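Local structure of nucleoprotein (Rift valley fever virus, 3OV9) at residues Tyr140-Ala150 against Ile165-Phe176. The protein encapsidates the viral genomic RNA, shielding it from nucleases, and assembles into ring-shaped hexamers needed to form the nucleocapsid. Sequence-based numbering, arbitrary orientation.
Sequences YPRHMMHPSFA and ILDAHSLYLLQF
His169 and Tyr172 both hold CG anti to the backbone N (chi1 175° and 154°), which brings their rings against the 140-150 loop. The imidazole of His169 donates from ND1 to Met144 O at 3.0 Å. The acceptor lies in the ring plane and the bond uses a carbonyl lone pair, but it is bent at the hydrogen (132°). NE2, the other ring nitrogen, shares a water with Pro147 O; the water donates to that carbonyl. Together the two links probably hold the ring in this rotation. Phe149 CD2 lies over one face of the imidazole, 3.5 Å from His169 ND1, and Leu173 CG of the same helix lies over the opposite face, toward its rim.

The Tyr172 ring lies flat against the loop backbone. Met145 CA sits over its centre in a CH-pi contact, 3.6 Å from the ring centroid. A second water bridges Tyr172 OH and Met145 O. Pro147 CD comes in at the ring edge. Tyr140 OH donates to Ala168 O at 2.6 Å, from above the carbonyl plane. The extended Met144 side chain lays SD on Ala168 CB and ends with CE 3.9 Å from Ile165 CD1.

The buried contact closes the loop after helix 130-136 onto helix 159-180 within the helical bundle of one subunit. The His146 side chain is about 5 Å from that of Ser105, which probably binds RNA. Met133 of helix 130-136, Cys116 of helix 112-122 and Ala237 of helix 232-243 pack around it.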
ATOM      1  N   TYR A 140     -34.496 -22.131  11.577  1.00 19.14           N
ATOM      2  CA  TYR A 140     -34.508 -20.725  11.180  1.00 18.15           C
ATOM      3  C   TYR A 140     -35.598 -20.461  10.139  1.00 17.69           C
ATOM      4  O   TYR A 140     -35.727 -21.217   9.183  1.00 17.71           O
ATOM      5  CB  TYR A 140     -33.139 -20.271  10.650  1.00 18.00           C
ATOM      6  CG  TYR A 140     -33.114 -18.781  10.394  1.00 17.24           C
ATOM      7  CD1 TYR A 140     -32.840 -17.887  11.426  1.00 16.80           C
ATOM      8  CD2 TYR A 140     -33.414 -18.264   9.130  1.00 16.95           C
ATOM      9  CE1 TYR A 140     -32.848 -16.516  11.209  1.00 16.48           C
ATOM     10  CE2 TYR A 140     -33.425 -16.893   8.901  1.00 16.02           C
ATOM     11  CZ  TYR A 140     -33.143 -16.024   9.948  1.00 15.86           C
ATOM     12  OH  TYR A 140     -33.148 -14.667   9.733  1.00 15.71           O
ATOM     13  N   PRO A 141     -36.393 -19.387  10.329  1.00 17.17           N
ATOM     14  CA  PRO A 141     -37.483 -19.093   9.400  1.00 16.82           C
ATOM     15  C   PRO A 141     -37.008 -18.758   7.986  1.00 16.44           C
ATOM     16  O   PRO A 141     -36.339 -17.744   7.769  1.00 16.27           O
ATOM     17  CB  PRO A 141     -38.166 -17.873  10.035  1.00 16.67           C
ATOM     18  CG  PRO A 141     -37.793 -17.930  11.464  1.00 17.10           C
ATOM     19  CD  PRO A 141     -36.395 -18.461  11.475  1.00 17.31           C
ATOM     20  N   ARG A 142     -37.370 -19.616   7.036  1.00 16.06           N
ATOM     21  CA  ARG A 142     -36.976 -19.445   5.639  1.00 15.86           C
ATOM     22  C   ARG A 142     -37.512 -18.153   5.021  1.00 15.36           C
ATOM     23  O   ARG A 142     -36.843 -17.539   4.200  1.00 14.99           O
ATOM     24  CB  ARG A 142     -37.385 -20.664   4.801  1.00 16.15           C
ATOM     25  CG  ARG A 142     -36.309 -21.753   4.679  1.00 17.57           C
ATOM     26  CD  ARG A 142     -35.865 -22.283   6.031  1.00 18.49           C
ATOM     27  NE  ARG A 142     -35.051 -23.496   5.928  1.00 18.95           N
ATOM     28  CZ  ARG A 142     -34.324 -23.994   6.925  1.00 19.80           C
ATOM     29  NH1 ARG A 142     -34.288 -23.383   8.102  1.00 20.02           N
ATOM     30  NH2 ARG A 142     -33.619 -25.104   6.742  1.00 20.32           N
ATOM     31  N   HIS A 143     -38.708 -17.735   5.438  1.00 14.92           N
ATOM     32  CA  HIS A 143     -39.325 -16.504   4.935  1.00 14.25           C
ATOM     33  C   HIS A 143     -38.468 -15.249   5.161  1.00 14.04           C
ATOM     34  O   HIS A 143     -38.650 -14.242   4.472  1.00 13.74           O
ATOM     35  CB  HIS A 143     -40.709 -16.297   5.567  1.00 14.04           C
ATOM     36  CG  HIS A 143     -41.723 -17.321   5.159  1.00 13.33           C
ATOM     37  ND1 HIS A 143     -41.908 -18.498   5.851  1.00 13.77           N
ATOM     38  CD2 HIS A 143     -42.615 -17.338   4.141  1.00 13.58           C
ATOM     39  CE1 HIS A 143     -42.868 -19.200   5.273  1.00 12.74           C
ATOM     40  NE2 HIS A 143     -43.313 -18.518   4.234  1.00 13.47           N
ATOM     41  N   MET A 144     -37.545 -15.320   6.122  1.00 13.68           N
ATOM     42  CA  MET A 144     -36.687 -14.185   6.483  1.00 13.48           C
ATOM     43  C   MET A 144     -35.381 -14.130   5.681  1.00 13.21           C
ATOM     44  O   MET A 144     -34.593 -13.195   5.837  1.00 13.10           O
ATOM     45  CB  MET A 144     -36.356 -14.217   7.985  1.00 13.63           C
ATOM     46  CG  MET A 144     -37.523 -13.924   8.923  1.00 13.57           C
ATOM     47  SD  MET A 144     -37.021 -13.856  10.656  1.00 13.51           S
ATOM     48  CE  MET A 144     -38.437 -13.003  11.359  1.00 14.58           C
ATOM     49  N   MET A 145     -35.159 -15.122   4.822  1.00 12.89           N
ATOM     50  CA  MET A 145     -33.855 -15.309   4.179  1.00 12.78           C
ATOM     51  C   MET A 145     -33.666 -14.557   2.855  1.00 12.93           C
ATOM     52  O   MET A 145     -33.145 -15.103   1.881  1.00 13.14           O
ATOM     53  CB  MET A 145     -33.541 -16.803   4.024  1.00 12.35           C
ATOM     54  CG  MET A 145     -33.338 -17.525   5.346  1.00 12.85           C
ATOM     55  SD  MET A 145     -32.933 -19.275   5.153  1.00 12.15           S
ATOM     56  CE  MET A 145     -31.384 -19.164   4.259  1.00 12.58           C
ATOM     57  N   HIS A 146     -34.092 -13.296   2.835  1.00 13.00           N
ATOM     58  CA  HIS A 146     -33.733 -12.354   1.771  1.00 13.19           C
ATOM     59  C   HIS A 146     -33.967 -10.934   2.285  1.00 13.08           C
ATOM     60  O   HIS A 146     -34.862 -10.728   3.108  1.00 13.08           O
ATOM     61  CB  HIS A 146     -34.532 -12.610   0.488  1.00 13.28           C
ATOM     62  CG  HIS A 146     -33.909 -12.004  -0.731  1.00 14.32           C
ATOM     63  ND1 HIS A 146     -34.330 -10.805  -1.265  1.00 14.55           N
ATOM     64  CD2 HIS A 146     -32.867 -12.409  -1.496  1.00 15.33           C
ATOM     65  CE1 HIS A 146     -33.595 -10.512  -2.322  1.00 15.28           C
ATOM     66  NE2 HIS A 146     -32.696 -11.467  -2.482  1.00 16.00           N
ATOM     67  N   PRO A 147     -33.156  -9.950   1.834  1.00 12.99           N
ATOM     68  CA  PRO A 147     -33.403  -8.569   2.275  1.00 13.06           C
ATOM     69  C   PRO A 147     -34.818  -8.069   1.957  1.00 12.87           C
ATOM     70  O   PRO A 147     -35.321  -7.175   2.649  1.00 13.12           O
ATOM     71  CB  PRO A 147     -32.351  -7.764   1.507  1.00 13.15           C
ATOM     72  CG  PRO A 147     -31.225  -8.728   1.326  1.00 13.12           C
ATOM     73  CD  PRO A 147     -31.879 -10.063   1.098  1.00 13.16           C
ATOM     74  N   SER A 148     -35.449  -8.662   0.941  1.00 12.50           N
ATOM     75  CA  SER A 148     -36.842  -8.374   0.573  1.00 12.23           C
ATOM     76  C   SER A 148     -37.810  -8.484   1.749  1.00 11.89           C
ATOM     77  O   SER A 148     -38.826  -7.792   1.778  1.00 11.85           O
ATOM     78  CB  SER A 148     -37.314  -9.318  -0.544  1.00 12.32           C
ATOM     79  OG  SER A 148     -36.523  -9.172  -1.711  1.00 12.21           O
ATOM     80  N   PHE A 149     -37.491  -9.351   2.712  1.00 11.40           N
ATOM     81  CA  PHE A 149     -38.363  -9.604   3.866  1.00 11.04           C
ATOM     82  C   PHE A 149     -38.683  -8.350   4.676  1.00 11.21           C
ATOM     83  O   PHE A 149     -39.757  -8.253   5.278  1.00 11.19           O
ATOM     84  CB  PHE A 149     -37.768 -10.680   4.790  1.00 10.95           C
ATOM     85  CG  PHE A 149     -38.478 -10.796   6.112  1.00 10.39           C
ATOM     86  CD1 PHE A 149     -39.688 -11.480   6.207  1.00 10.25           C
ATOM     87  CD2 PHE A 149     -37.958 -10.190   7.250  1.00 10.24           C
ATOM     88  CE1 PHE A 149     -40.355 -11.571   7.424  1.00  9.35           C
ATOM     89  CE2 PHE A 149     -38.620 -10.275   8.474  1.00 10.03           C
ATOM     90  CZ  PHE A 149     -39.823 -10.967   8.557  1.00  9.88           C
ATOM     91  N   ALA A 150     -37.749  -7.404   4.703  1.00 11.30           N
ATOM     92  CA  ALA A 150     -37.942  -6.151   5.437  1.00 11.57           C
ATOM     93  C   ALA A 150     -39.253  -5.438   5.074  1.00 11.76           C
ATOM     94  O   ALA A 150     -39.881  -4.819   5.936  1.00 11.69           O
ATOM     95  CB  ALA A 150     -36.755  -5.229   5.229  1.00 11.74           C
ATOM     96  N   ILE A 165     -38.512  -9.681  15.697  1.00 18.31           N
ATOM     97  CA  ILE A 165     -38.630  -9.941  14.257  1.00 17.70           C
ATOM     98  C   ILE A 165     -37.394  -9.437  13.510  1.00 17.51           C
ATOM     99  O   ILE A 165     -36.828 -10.155  12.682  1.00 17.30           O
ATOM    100  CB  ILE A 165     -39.936  -9.315  13.663  1.00 17.51           C
ATOM    101  CG1 ILE A 165     -41.177 -10.114  14.092  1.00 17.43           C
ATOM    102  CG2 ILE A 165     -39.860  -9.178  12.131  1.00 17.32           C
ATOM    103  CD1 ILE A 165     -41.359 -11.475  13.413  1.00 17.22           C
ATOM    104  N   LEU A 166     -36.974  -8.214  13.828  1.00 17.43           N
ATOM    105  CA  LEU A 166     -35.835  -7.585  13.159  1.00 17.60           C
ATOM    106  C   LEU A 166     -34.495  -8.205  13.549  1.00 17.70           C
ATOM    107  O   LEU A 166     -33.640  -8.405  12.688  1.00 17.82           O
ATOM    108  CB  LEU A 166     -35.832  -6.067  13.379  1.00 17.77           C
ATOM    109  CG  LEU A 166     -36.957  -5.290  12.681  1.00 18.02           C
ATOM    110  CD1 LEU A 166     -36.865  -3.805  12.993  1.00 18.33           C
ATOM    111  CD2 LEU A 166     -36.956  -5.523  11.171  1.00 18.86           C
ATOM    112  N   ASP A 167     -34.325  -8.522  14.834  1.00 17.84           N
ATOM    113  CA  ASP A 167     -33.120  -9.209  15.310  1.00 17.86           C
ATOM    114  C   ASP A 167     -32.979 -10.582  14.650  1.00 17.59           C
ATOM    115  O   ASP A 167     -31.891 -10.945  14.192  1.00 17.64           O
ATOM    116  CB  ASP A 167     -33.126  -9.352  16.838  1.00 18.25           C
ATOM    117  CG  ASP A 167     -32.839  -8.039  17.567  1.00 19.35           C
ATOM    118  OD1 ASP A 167     -32.412  -7.052  16.928  1.00 21.33           O
ATOM    119  OD2 ASP A 167     -33.034  -8.002  18.799  1.00 21.30           O
ATOM    120  N   ALA A 168     -34.082 -11.332  14.592  1.00 17.23           N
ATOM    121  CA  ALA A 168     -34.109 -12.643  13.934  1.00 17.03           C
ATOM    122  C   ALA A 168     -33.717 -12.543  12.459  1.00 17.05           C
ATOM    123  O   ALA A 168     -32.912 -13.337  11.974  1.00 16.71           O
ATOM    124  CB  ALA A 168     -35.484 -13.291  14.077  1.00 17.03           C
ATOM    125  N   HIS A 169     -34.289 -11.561  11.763  1.00 17.06           N
ATOM    126  CA  HIS A 169     -33.968 -11.283  10.359  1.00 17.19           C
ATOM    127  C   HIS A 169     -32.507 -10.858  10.203  1.00 17.67           C
ATOM    128  O   HIS A 169     -31.842 -11.249   9.239  1.00 17.87           O
ATOM    129  CB  HIS A 169     -34.922 -10.206   9.815  1.00 16.76           C
ATOM    130  CG  HIS A 169     -34.616  -9.747   8.418  1.00 16.17           C
ATOM    131  ND1 HIS A 169     -34.495 -10.613   7.351  1.00 14.99           N
ATOM    132  CD2 HIS A 169     -34.441  -8.503   7.913  1.00 14.93           C
ATOM    133  CE1 HIS A 169     -34.242  -9.923   6.253  1.00 14.83           C
ATOM    134  NE2 HIS A 169     -34.204  -8.640   6.566  1.00 15.70           N
ATOM    135  N   SER A 170     -32.015 -10.078  11.164  1.00 18.08           N
ATOM    136  CA  SER A 170     -30.635  -9.580  11.150  1.00 18.64           C
ATOM    137  C   SER A 170     -29.585 -10.689  11.282  1.00 18.97           C
ATOM    138  O   SER A 170     -28.449 -10.524  10.821  1.00 19.23           O
ATOM    139  CB  SER A 170     -30.430  -8.512  12.226  1.00 18.69           C
ATOM    140  OG  SER A 170     -31.198  -7.350  11.943  1.00 19.23           O
ATOM    141  N   LEU A 171     -29.962 -11.811  11.900  1.00 19.27           N
ATOM    142  CA  LEU A 171     -29.073 -12.975  11.973  1.00 19.48           C
ATOM    143  C   LEU A 171     -28.723 -13.456  10.568  1.00 19.57           C
ATOM    144  O   LEU A 171     -27.549 -13.689  10.266  1.00 19.73           O
ATOM    145  CB  LEU A 171     -29.684 -14.112  12.804  1.00 19.73           C
ATOM    146  CG  LEU A 171     -28.782 -15.330  13.059  1.00 20.17           C
ATOM    147  CD1 LEU A 171     -27.712 -15.022  14.106  1.00 20.87           C
ATOM    148  CD2 LEU A 171     -29.600 -16.549  13.472  1.00 20.56           C
ATOM    149  N   TYR A 172     -29.743 -13.586   9.714  1.00 19.29           N
ATOM    150  CA  TYR A 172     -29.536 -13.913   8.302  1.00 19.36           C
ATOM    151  C   TYR A 172     -28.734 -12.838   7.565  1.00 19.57           C
ATOM    152  O   TYR A 172     -27.826 -13.163   6.799  1.00 19.69           O
ATOM    153  CB  TYR A 172     -30.869 -14.169   7.579  1.00 18.97           C
ATOM    154  CG  TYR A 172     -30.800 -13.896   6.090  1.00 18.43           C
ATOM    155  CD1 TYR A 172     -30.288 -14.847   5.204  1.00 17.55           C
ATOM    156  CD2 TYR A 172     -31.224 -12.672   5.570  1.00 17.40           C
ATOM    157  CE1 TYR A 172     -30.212 -14.588   3.835  1.00 17.27           C
ATOM    158  CE2 TYR A 172     -31.147 -12.402   4.212  1.00 17.12           C
ATOM    159  CZ  TYR A 172     -30.642 -13.360   3.350  1.00 17.43           C
ATOM    160  OH  TYR A 172     -30.575 -13.083   2.003  1.00 17.21           O
ATOM    161  N   LEU A 173     -29.085 -11.569   7.784  1.00 19.82           N
ATOM    162  CA  LEU A 173     -28.443 -10.454   7.082  1.00 20.28           C
ATOM    163  C   LEU A 173     -26.954 -10.373   7.393  1.00 20.97           C
ATOM    164  O   LEU A 173     -26.158  -9.982   6.539  1.00 21.12           O
ATOM    165  CB  LEU A 173     -29.124  -9.122   7.408  1.00 19.92           C
ATOM    166  CG  LEU A 173     -30.512  -8.855   6.816  1.00 19.31           C
ATOM    167  CD1 LEU A 173     -31.065  -7.563   7.386  1.00 19.06           C
ATOM    168  CD2 LEU A 173     -30.468  -8.791   5.297  1.00 19.33           C
ATOM    169  N   LEU A 174     -26.596 -10.752   8.618  1.00 21.80           N
ATOM    170  CA  LEU A 174     -25.200 -10.826   9.049  1.00 22.73           C
ATOM    171  C   LEU A 174     -24.418 -11.864   8.242  1.00 23.39           C
ATOM    172  O   LEU A 174     -23.318 -11.581   7.763  1.00 23.72           O
ATOM    173  CB  LEU A 174     -25.129 -11.143  10.548  1.00 22.68           C
ATOM    174  CG  LEU A 174     -23.764 -11.316  11.227  1.00 22.81           C
ATOM    175  CD1 LEU A 174     -22.941 -10.036  11.167  1.00 23.16           C
ATOM    176  CD2 LEU A 174     -23.955 -11.762  12.672  1.00 23.04           C
ATOM    177  N   GLN A 175     -24.998 -13.054   8.092  1.00 24.03           N
ATOM    178  CA  GLN A 175     -24.362 -14.148   7.356  1.00 24.78           C
ATOM    179  C   GLN A 175     -24.319 -13.852   5.862  1.00 25.22           C
ATOM    180  O   GLN A 175     -23.278 -14.006   5.222  1.00 25.19           O
ATOM    181  CB  GLN A 175     -25.090 -15.478   7.598  1.00 24.75           C
ATOM    182  CG  GLN A 175     -25.483 -15.757   9.046  1.00 25.20           C
ATOM    183  CD  GLN A 175     -24.322 -15.657  10.021  1.00 26.06           C
ATOM    184  OE1 GLN A 175     -23.255 -16.242   9.807  1.00 26.23           O
ATOM    185  NE2 GLN A 175     -24.530 -14.920  11.108  1.00 25.77           N
ATOM    186  N   PHE A 176     -25.459 -13.418   5.326  1.00 25.74           N
ATOM    187  CA  PHE A 176     -25.625 -13.116   3.905  1.00 26.36           C
ATOM    188  C   PHE A 176     -24.643 -12.049   3.421  1.00 27.27           C
ATOM    189  O   PHE A 176     -23.993 -12.227   2.389  1.00 27.31           O
ATOM    190  CB  PHE A 176     -27.072 -12.680   3.643  1.00 26.01           C
ATOM    191  CG  PHE A 176     -27.403 -12.458   2.191  1.00 25.26           C
ATOM    192  CD1 PHE A 176     -27.548 -13.535   1.319  1.00 24.41           C
ATOM    193  CD2 PHE A 176     -27.602 -11.169   1.704  1.00 24.46           C
ATOM    194  CE1 PHE A 176     -27.871 -13.327  -0.021  1.00 24.13           C
ATOM    195  CE2 PHE A 176     -27.924 -10.951   0.367  1.00 24.35           C
ATOM    196  CZ  PHE A 176     -28.059 -12.034  -0.497  1.00 24.35           C
TER
HETATM  197  O   HOH W   1     -30.956 -15.355   0.448  1.00 13.39           O
HETATM  198  O   HOH W   2     -33.435  -6.365   4.975  1.00 15.94           O